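Local coordinates for protein aldehyde dehydrogenase (Staphylococcus aureus, PDB 6K10) that oxidises the carotenoid aldehyde 4,4'-diaponeurosporen-4-al to 4,4'-diaponeurosporenoic acid with NAD+, a step in the synthesis of the protective pigment staphyloxanthin, at residues Y47-D58 / T150-L160; H365-L373 / P410-G418. The protein carries 1 engineered substitution. One frame throughout, in Å; residues are numbered along the deposited sequence.

In the fold
Two kinds of tertiary contact, helix against helix and loop against loop, occur in this aldehyde dehydrogenase at different depths. Interaction 1 packs helix 48-59 on helix 151-164; its centre lies about 20 Å from the centre of the chain, away from the predicted active-site residues. Interaction 2, whose centre is about 11 Å from that of the chain, joins the approach to strand 372-376 to the loop before strand 418-419, beside E217 and the engineered S251. The two contacts are about 30 Å apart between centres and about 16 Å between nearest atoms, and interaction 1 closes along the chain before interaction 2 opens. Strands 372-376 and 418-419 belong to different sheets, so interaction 2 lies where the chain enters both.

Interaction 1. Residues Y47-D58 / T150-L160; sequences YESDILEALYTD and TPNVARVIKRL
D58 and N152 meet where the C-terminal part of helix 48-59 comes against the start of helix 151-164, and the D58 carboxylate is held by both its oxygens. OD1 accepts the N152 amide ND2 at 2.8 Å on its syn lone pair; the bond is almost straight and lies in the amide plane. OD2 faces the first turn of the opposing helix, taking V153 N at 3.1 Å nearly end-on to the C-O bond and N152 N more weakly. A carboxylate bound to these amides probably interacts favourably with the positive end of the helix dipole.

The two segments run nearly antiparallel, at 160°, with axes 8.1 Å apart. Such closeness rests on A54, whose CB lies 3.7 Å from V153 CG2. One turn on, V156 spreads its methyls, CG1 against I51 CG1 and CG2 toward A54. At the far end the Y47 ring receives L160 CA over one face in a CH-pi contact, while R159 NH2 comes to its edge, 3.4 Å from CE2, with guanidinium and ring planes 36° apart. The R159 chain, bent at chi3 (-94°), brings this group back beside Y47.

Helix 48-59 packs on the helix of a beta-alpha-beta crossover, since helix 151-164 joins parallel strands 141-145 and 170-172, as in the Rossmann-like coenzyme domain of this family. Helix 63-89 touches I51 and L55, and helix 30-46 touches I51 and L160.

Interaction 2. Residues H365-L373 / P410-G418; sequences HQRPKPLSL and PFGGVGASG
L371 reaches across to the glycine-rich loop 410-418, where its CD1 lies 3.5 Å from G413 CA and equally near G412 O. With CG anti to the backbone N (chi1 -179°), the side chain extends along the loop, and its two methyls address neighbouring atoms of one aromatic ring: CD1 approaches F411 CE1 at 4.1 Å and CD2 approaches CZ.

S417 folds back on its own turn. Its OG sits between the backbone N and the carbonyl carbon (chi1 59°), from where it donates to V414 O at 2.8 Å. S417 N binds the same oxygen from the same face of the carbonyl plane, so two donors grip V414 O. The CB of S417 fits against the other chain segment, 3.3 Å from L371 N.

K369 lays its extended chain across V414, with CB and CD each 4.1 Å from V414 CG1. Just before it in the chain, P368 CB rests on A416 CB at 3.7 Å, and one water accepts from both K369 N and A416 N, linking the backbones where no direct hydrogen bond does.

L371 touches the engineered S251, and G412 lies beside E217, so the contact borders the predicted catalytic centre. P370 packs on strand 223-226, with which strand 372-376 pairs in parallel, and the loop runs into strand 418-419 of the other sheet, with V414 touching H433 of the second subunit.

Interaction 1. Residues Y47-D58 / T150-L160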
loop_
_atom_site.group_PDB
_atom_site.type_symbol
_atom_site.label_atom_id
_atom_site.label_comp_id
_atom_site.label_asym_id
_atom_site.label_seq_id
_atom_site.Cartn_x
_atom_site.Cartn_y
_atom_site.Cartn_z
ATOM N N TYR A 47 -21.427 -10.002 24.839
ATOM C CA TYR A 47 -21.475 -11.281 24.146
ATOM C C TYR A 47 -20.290 -12.176 24.472
ATOM O O TYR A 47 -20.109 -13.201 23.809
ATOM C CB TYR A 47 -21.535 -11.045 22.641
ATOM C CG TYR A 47 -22.913 -10.765 22.106
ATOM C CD1 TYR A 47 -23.522 -9.539 22.323
ATOM C CD2 TYR A 47 -23.583 -11.702 21.335
ATOM C CE1 TYR A 47 -24.772 -9.263 21.813
ATOM C CE2 TYR A 47 -24.832 -11.438 20.821
ATOM C CZ TYR A 47 -25.422 -10.217 21.064
ATOM O OH TYR A 47 -26.670 -9.953 20.550
ATOM N N GLU A 48 -19.479 -11.810 25.470
ATOM C CA GLU A 48 -18.240 -12.535 25.737
ATOM C C GLU A 48 -18.488 -14.027 25.929
ATOM O O GLU A 48 -17.761 -14.865 25.385
ATOM C CB GLU A 48 -17.545 -11.950 26.967
ATOM C CG GLU A 48 -16.252 -12.660 27.323
ATOM C CD GLU A 48 -15.669 -12.191 28.640
ATOM O OE1 GLU A 48 -15.253 -11.017 28.720
ATOM O OE2 GLU A 48 -15.628 -12.996 29.594
ATOM N N SER A 49 -19.520 -14.377 26.699
ATOM C CA SER A 49 -19.798 -15.786 26.952
ATOM C C SER A 49 -20.184 -16.515 25.670
ATOM O O SER A 49 -19.730 -17.639 25.426
ATOM C CB SER A 49 -20.901 -15.925 28.002
ATOM O OG SER A 49 -20.823 -17.184 28.645
ATOM N N ASP A 50 -21.019 -15.888 24.836
ATOM C CA ASP A 50 -21.434 -16.522 23.589
ATOM C C ASP A 50 -20.271 -16.665 22.616
ATOM O O ASP A 50 -20.209 -17.648 21.869
ATOM C CB ASP A 50 -22.569 -15.724 22.943
ATOM C CG ASP A 50 -23.568 -15.204 23.960
ATOM O OD1 ASP A 50 -23.238 -14.248 24.697
ATOM O OD2 ASP A 50 -24.688 -15.753 24.028
ATOM N N ILE A 51 -19.351 -15.700 22.603
ATOM C CA ILE A 51 -18.182 -15.806 21.734
ATOM C C ILE A 51 -17.294 -16.960 22.180
ATOM O O ILE A 51 -16.828 -17.759 21.359
ATOM C CB ILE A 51 -17.406 -14.477 21.712
ATOM C CG1 ILE A 51 -18.293 -13.350 21.185
ATOM C CG2 ILE A 51 -16.161 -14.607 20.849
ATOM C CD1 ILE A 51 -17.798 -11.970 21.559
ATOM N N LEU A 52 -17.040 -17.060 23.489
ATOM C CA LEU A 52 -16.241 -18.168 24.004
ATOM C C LEU A 52 -16.895 -19.509 23.698
ATOM O O LEU A 52 -16.211 -20.472 23.332
ATOM C CB LEU A 52 -16.028 -18.012 25.512
ATOM C CG LEU A 52 -15.134 -16.866 25.991
ATOM C CD1 LEU A 52 -15.183 -16.752 27.508
ATOM C CD2 LEU A 52 -13.702 -17.069 25.519
ATOM N N GLU A 53 -18.220 -19.592 23.842
ATOM C CA GLU A 53 -18.925 -20.834 23.537
ATOM C C GLU A 53 -18.787 -21.194 22.064
ATOM O O GLU A 53 -18.536 -22.354 21.715
ATOM C CB GLU A 53 -20.401 -20.710 23.915
ATOM C CG GLU A 53 -20.697 -20.893 25.391
ATOM C CD GLU A 53 -21.912 -20.102 25.840
ATOM O OE1 GLU A 53 -22.938 -20.130 25.127
ATOM O OE2 GLU A 53 -21.845 -19.461 26.911
ATOM N N ALA A 54 -18.957 -20.206 21.183
ATOM C CA ALA A 54 -18.881 -20.464 19.748
ATOM C C ALA A 54 -17.479 -20.889 19.333
ATOM O O ALA A 54 -17.318 -21.819 18.532
ATOM C CB ALA A 54 -19.322 -19.222 18.974
ATOM N N LEU A 55 -16.452 -20.219 19.862
ATOM C CA LEU A 55 -15.079 -20.616 19.570
ATOM C C LEU A 55 -14.797 -22.023 20.081
ATOM O O LEU A 55 -14.064 -22.790 19.447
ATOM C CB LEU A 55 -14.103 -19.613 20.185
ATOM C CG LEU A 55 -14.104 -18.223 19.547
ATOM C CD1 LEU A 55 -13.375 -17.216 20.428
ATOM C CD2 LEU A 55 -13.476 -18.285 18.166
ATOM N N TYR A 56 -15.380 -22.379 21.224
ATOM C CA TYR A 56 -15.175 -23.713 21.777
ATOM C C TYR A 56 -15.837 -24.777 20.911
ATOM O O TYR A 56 -15.232 -25.811 20.606
ATOM C CB TYR A 56 -15.719 -23.772 23.202
ATOM C CG TYR A 56 -15.517 -25.108 23.868
ATOM C CD1 TYR A 56 -14.262 -25.498 24.315
ATOM C CD2 TYR A 56 -16.579 -25.986 24.041
ATOM C CE1 TYR A 56 -14.071 -26.720 24.923
ATOM C CE2 TYR A 56 -16.398 -27.213 24.648
ATOM C CZ TYR A 56 -15.142 -27.574 25.087
ATOM O OH TYR A 56 -14.952 -28.795 25.693
ATOM N N THR A 57 -17.086 -24.544 20.507
ATOM C CA THR A 57 -17.810 -25.563 19.757
ATOM C C THR A 57 -17.219 -25.753 18.364
ATOM O O THR A 57 -17.123 -26.885 17.874
ATOM C CB THR A 57 -19.293 -25.198 19.674
ATOM O OG1 THR A 57 -19.840 -25.117 20.997
ATOM C CG2 THR A 57 -20.061 -26.248 18.884
ATOM N N ASP A 58 -16.796 -24.665 17.721
ATOM C CA ASP A 58 -16.342 -24.742 16.337
ATOM C C ASP A 58 -14.875 -25.128 16.199
ATOM O O ASP A 58 -14.516 -25.808 15.230
ATOM C CB ASP A 58 -16.581 -23.405 15.625
ATOM C CG ASP A 58 -18.055 -23.083 15.468
ATOM O OD1 ASP A 58 -18.893 -23.946 15.804
ATOM O OD2 ASP A 58 -18.373 -21.973 14.990
ATOM N N THR A 150 -16.792 -21.905 10.448
ATOM C CA THR A 150 -17.087 -21.755 11.864
ATOM C C THR A 150 -18.446 -21.072 11.983
ATOM O O THR A 150 -18.521 -19.865 12.247
ATOM C CB THR A 150 -15.989 -20.956 12.568
ATOM O OG1 THR A 150 -15.742 -19.741 11.852
ATOM C CG2 THR A 150 -14.702 -21.767 12.617
ATOM N N PRO A 151 -19.540 -21.816 11.790
ATOM C CA PRO A 151 -20.850 -21.163 11.630
ATOM C C PRO A 151 -21.414 -20.584 12.915
ATOM O O PRO A 151 -22.174 -19.610 12.854
ATOM C CB PRO A 151 -21.734 -22.293 11.086
ATOM C CG PRO A 151 -21.121 -23.534 11.645
ATOM C CD PRO A 151 -19.635 -23.285 11.715
ATOM N N ASN A 152 -21.094 -21.159 14.074
ATOM C CA ASN A 152 -21.576 -20.578 15.322
ATOM C C ASN A 152 -20.892 -19.247 15.601
ATOM O O ASN A 152 -21.535 -18.296 16.059
ATOM C CB ASN A 152 -21.361 -21.555 16.476
ATOM C CG ASN A 152 -22.260 -22.769 16.379
ATOM O OD1 ASN A 152 -23.473 -22.669 16.559
ATOM N ND2 ASN A 152 -21.670 -23.921 16.084
ATOM N N VAL A 153 -19.591 -19.159 15.315
ATOM C CA VAL A 153 -18.877 -17.896 15.481
ATOM C C VAL A 153 -19.434 -16.843 14.531
ATOM O O VAL A 153 -19.658 -15.690 14.918
ATOM C CB VAL A 153 -17.367 -18.101 15.270
ATOM C CG1 VAL A 153 -16.626 -16.789 15.482
ATOM C CG2 VAL A 153 -16.839 -19.177 16.206
ATOM N N ALA A 154 -19.664 -17.227 13.271
ATOM C CA ALA A 154 -20.192 -16.284 12.290
ATOM C C ALA A 154 -21.538 -15.720 12.728
ATOM O O ALA A 154 -21.789 -14.516 12.597
ATOM C CB ALA A 154 -20.315 -16.961 10.924
ATOM N N ARG A 155 -22.416 -16.576 13.259
ATOM C CA ARG A 155 -23.730 -16.116 13.701
ATOM C C ARG A 155 -23.623 -15.196 14.907
ATOM O O ARG A 155 -24.353 -14.201 15.002
ATOM C CB ARG A 155 -24.629 -17.306 14.033
ATOM C CG ARG A 155 -26.043 -16.915 14.465
ATOM C CD ARG A 155 -26.660 -15.871 13.539
ATOM N NE ARG A 155 -26.824 -16.362 12.171
ATOM C CZ ARG A 155 -27.676 -17.311 11.798
ATOM N NH1 ARG A 155 -27.728 -17.654 10.519
ATOM N NH2 ARG A 155 -28.464 -17.899 12.690
ATOM N N VAL A 156 -22.772 -15.549 15.868
ATOM C CA VAL A 156 -22.569 -14.681 17.021
ATOM C C VAL A 156 -22.065 -13.320 16.566
ATOM O O VAL A 156 -22.479 -12.279 17.090
ATOM C CB VAL A 156 -21.608 -15.343 18.024
ATOM C CG1 VAL A 156 -21.154 -14.340 19.070
ATOM C CG2 VAL A 156 -22.277 -16.538 18.683
ATOM N N ILE A 157 -21.176 -13.310 15.570
ATOM C CA ILE A 157 -20.673 -12.054 15.020
ATOM C C ILE A 157 -21.807 -11.269 14.371
ATOM O O ILE A 157 -21.942 -10.055 14.570
ATOM C CB ILE A 157 -19.529 -12.330 14.026
ATOM C CG1 ILE A 157 -18.285 -12.821 14.772
ATOM C CG2 ILE A 157 -19.218 -11.092 13.198
ATOM C CD1 ILE A 157 -17.107 -13.125 13.866
ATOM N N LYS A 158 -22.645 -11.953 13.588
ATOM C CA LYS A 158 -23.764 -11.281 12.933
ATOM C C LYS A 158 -24.755 -10.729 13.952
ATOM O O LYS A 158 -25.219 -9.590 13.821
ATOM C CB LYS A 158 -24.464 -12.242 11.976
ATOM C CG LYS A 158 -25.769 -11.706 11.417
ATOM C CD LYS A 158 -25.840 -11.881 9.913
ATOM C CE LYS A 158 -27.100 -11.247 9.354
ATOM N NZ LYS A 158 -26.845 -9.854 8.898
ATOM N N ARG A 159 -25.098 -11.527 14.966
ATOM C CA ARG A 159 -25.996 -11.060 16.021
ATOM C C ARG A 159 -25.434 -9.821 16.703
ATOM O O ARG A 159 -26.117 -8.797 16.830
ATOM C CB ARG A 159 -26.210 -12.171 17.051
ATOM C CG ARG A 159 -27.165 -13.273 16.629
ATOM C CD ARG A 159 -27.697 -14.014 17.851
ATOM N NE ARG A 159 -26.912 -15.204 18.172
ATOM C CZ ARG A 159 -26.289 -15.402 19.331
ATOM N NH1 ARG A 159 -25.600 -16.517 19.534
ATOM N NH2 ARG A 159 -26.349 -14.486 20.287
ATOM N N LEU A 160 -24.181 -9.910 17.153
ATOM C CA LEU A 160 -23.521 -8.799 17.829
ATOM C C LEU A 160 -23.585 -7.524 16.999
ATOM O O LEU A 160 -23.971 -6.458 17.494
ATOM C CB LEU A 160 -22.070 -9.193 18.123
ATOM C CG LEU A 160 -21.206 -8.276 18.978
ATOM C CD1 LEU A 160 -20.558 -7.133 18.195
ATOM C CD2 LEU A 160 -22.137 -7.747 20.013
#

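Interaction 2. Residues H365-L373 / P410-G418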
loop_
_atom_site.group_PDB
_atom_site.type_symbol
_atom_site.label_atom_id
_atom_site.label_comp_id
_atom_site.label_asym_id
_atom_site.label_seq_id
_atom_site.Cartn_x
_atom_site.Cartn_y
_atom_site.Cartn_z
ATOM N N HIS A 365 14.944 -20.025 0.208
ATOM C CA HIS A 365 14.869 -19.085 -0.903
ATOM C C HIS A 365 14.320 -19.724 -2.176
ATOM O O HIS A 365 13.866 -19.000 -3.069
ATOM C CB HIS A 365 16.251 -18.480 -1.169
ATOM C CG HIS A 365 16.207 -17.178 -1.907
ATOM N ND1 HIS A 365 15.991 -17.097 -3.266
ATOM C CD2 HIS A 365 16.340 -15.902 -1.471
ATOM C CE1 HIS A 365 15.999 -15.828 -3.636
ATOM N NE2 HIS A 365 16.209 -15.083 -2.566
ATOM N N GLN A 366 14.345 -21.056 -2.282
ATOM C CA GLN A 366 13.769 -21.731 -3.441
ATOM C C GLN A 366 12.248 -21.756 -3.418
ATOM O O GLN A 366 11.636 -22.080 -4.442
ATOM C CB GLN A 366 14.286 -23.168 -3.536
ATOM C CG GLN A 366 15.745 -23.292 -3.921
ATOM C CD GLN A 366 16.100 -24.687 -4.391
ATOM O OE1 GLN A 366 15.621 -25.680 -3.843
ATOM N NE2 GLN A 366 16.949 -24.769 -5.409
ATOM N N ARG A 367 11.632 -21.438 -2.292
ATOM C CA ARG A 367 10.197 -21.512 -2.090
ATOM C C ARG A 367 9.605 -20.114 -1.949
ATOM O O ARG A 367 10.335 -19.133 -1.772
ATOM C CB ARG A 367 9.899 -22.364 -0.849
ATOM C CG ARG A 367 10.351 -23.810 -1.008
ATOM C CD ARG A 367 10.410 -24.548 0.317
ATOM N NE ARG A 367 10.579 -25.985 0.116
ATOM C CZ ARG A 367 9.580 -26.864 0.103
ATOM N NH1 ARG A 367 9.834 -28.151 -0.091
ATOM N NH2 ARG A 367 8.330 -26.459 0.284
ATOM N N PRO A 368 8.278 -19.977 -2.056
ATOM C CA PRO A 368 7.672 -18.644 -1.941
ATOM C C PRO A 368 7.993 -17.990 -0.607
ATOM O O PRO A 368 8.151 -18.659 0.417
ATOM C CB PRO A 368 6.170 -18.920 -2.078
ATOM C CG PRO A 368 6.087 -20.200 -2.817
ATOM C CD PRO A 368 7.274 -21.005 -2.390
ATOM N N LYS A 369 8.096 -16.666 -0.633
ATOM C CA LYS A 369 8.380 -15.897 0.570
ATOM C C LYS A 369 7.299 -16.147 1.615
ATOM O O LYS A 369 6.121 -15.856 1.360
ATOM C CB LYS A 369 8.472 -14.410 0.242
ATOM C CG LYS A 369 9.543 -14.076 -0.784
ATOM C CD LYS A 369 9.537 -12.600 -1.137
ATOM C CE LYS A 369 10.698 -12.248 -2.055
ATOM N NZ LYS A 369 10.619 -10.836 -2.520
ATOM N N PRO A 370 7.642 -16.682 2.782
ATOM C CA PRO A 370 6.616 -17.062 3.753
ATOM C C PRO A 370 6.160 -15.880 4.598
ATOM O O PRO A 370 6.841 -14.861 4.718
ATOM C CB PRO A 370 7.328 -18.112 4.613
ATOM C CG PRO A 370 8.759 -17.685 4.581
ATOM C CD PRO A 370 8.999 -17.032 3.239
ATOM N N LEU A 371 4.973 -16.046 5.188
ATOM C CA LEU A 371 4.419 -15.003 6.045
ATOM C C LEU A 371 5.294 -14.773 7.266
ATOM O O LEU A 371 5.441 -13.637 7.729
ATOM C CB LEU A 371 2.997 -15.368 6.469
ATOM C CG LEU A 371 2.255 -14.359 7.351
ATOM C CD1 LEU A 371 2.436 -12.942 6.850
ATOM C CD2 LEU A 371 0.785 -14.708 7.402
ATOM N N SER A 372 5.882 -15.835 7.807
ATOM C CA SER A 372 6.766 -15.685 8.948
ATOM C C SER A 372 7.983 -16.580 8.784
ATOM O O SER A 372 7.977 -17.548 8.021
ATOM C CB SER A 372 6.045 -15.982 10.270
ATOM O OG SER A 372 5.728 -17.351 10.391
ATOM N N LEU A 373 9.045 -16.218 9.499
ATOM C CA LEU A 373 10.250 -17.028 9.592
ATOM C C LEU A 373 10.797 -16.906 11.003
ATOM O O LEU A 373 10.756 -15.828 11.598
ATOM C CB LEU A 373 11.315 -16.603 8.574
ATOM C CG LEU A 373 12.640 -17.383 8.578
ATOM C CD1 LEU A 373 13.184 -17.547 7.168
ATOM C CD2 LEU A 373 13.678 -16.704 9.467
ATOM N N PRO A 410 4.081 -3.716 12.436
ATOM C CA PRO A 410 3.151 -4.064 11.357
ATOM C C PRO A 410 3.161 -5.563 11.100
ATOM O O PRO A 410 4.199 -6.219 11.181
ATOM C CB PRO A 410 3.688 -3.279 10.155
ATOM C CG PRO A 410 5.129 -3.052 10.472
ATOM C CD PRO A 410 5.177 -2.859 11.959
ATOM N N PHE A 411 1.983 -6.106 10.808
ATOM C CA PHE A 411 1.820 -7.533 10.559
ATOM C C PHE A 411 1.309 -7.726 9.143
ATOM O O PHE A 411 0.217 -7.263 8.809
ATOM C CB PHE A 411 0.859 -8.165 11.569
ATOM C CG PHE A 411 0.462 -9.573 11.219
ATOM C CD1 PHE A 411 1.422 -10.516 10.881
ATOM C CD2 PHE A 411 -0.871 -9.955 11.211
ATOM C CE1 PHE A 411 1.058 -11.811 10.550
ATOM C CE2 PHE A 411 -1.240 -11.250 10.884
ATOM C CZ PHE A 411 -0.272 -12.179 10.553
ATOM N N GLY A 412 2.089 -8.415 8.321
ATOM C CA GLY A 412 1.704 -8.654 6.941
ATOM C C GLY A 412 2.763 -9.469 6.239
ATOM O O GLY A 412 3.852 -9.700 6.767
ATOM N N GLY A 413 2.423 -9.907 5.027
ATOM C CA GLY A 413 3.296 -10.740 4.234
ATOM C C GLY A 413 4.013 -9.973 3.136
ATOM O O GLY A 413 3.990 -8.743 3.064
ATOM N N VAL A 414 4.666 -10.739 2.267
ATOM C CA VAL A 414 5.383 -10.198 1.118
ATOM C C VAL A 414 5.422 -11.288 0.058
ATOM O O VAL A 414 5.524 -12.475 0.375
ATOM C CB VAL A 414 6.799 -9.711 1.517
ATOM C CG1 VAL A 414 7.646 -10.867 2.037
ATOM C CG2 VAL A 414 7.482 -9.019 0.346
ATOM N N GLY A 415 5.313 -10.881 -1.202
ATOM C CA GLY A 415 5.250 -11.867 -2.268
ATOM C C GLY A 415 4.004 -12.722 -2.136
ATOM O O GLY A 415 2.888 -12.216 -1.979
ATOM N N ALA A 416 4.192 -14.044 -2.182
ATOM C CA ALA A 416 3.061 -14.965 -2.140
ATOM C C ALA A 416 2.322 -14.936 -0.808
ATOM O O ALA A 416 1.136 -15.277 -0.767
ATOM C CB ALA A 416 3.530 -16.389 -2.438
ATOM N N SER A 417 2.985 -14.541 0.279
ATOM C CA SER A 417 2.320 -14.518 1.576
ATOM C C SER A 417 1.452 -13.283 1.780
ATOM O O SER A 417 0.745 -13.209 2.790
ATOM C CB SER A 417 3.346 -14.620 2.708
ATOM O OG SER A 417 4.291 -13.567 2.661
ATOM N N GLY A 418 1.481 -12.321 0.861
ATOM C CA GLY A 418 0.551 -11.215 0.943
ATOM C C GLY A 418 1.116 -9.842 0.652
ATOM O O GLY A 418 2.308 -9.689 0.364
HETATM O O HOH W 1 6.959 -15.304 -3.203
#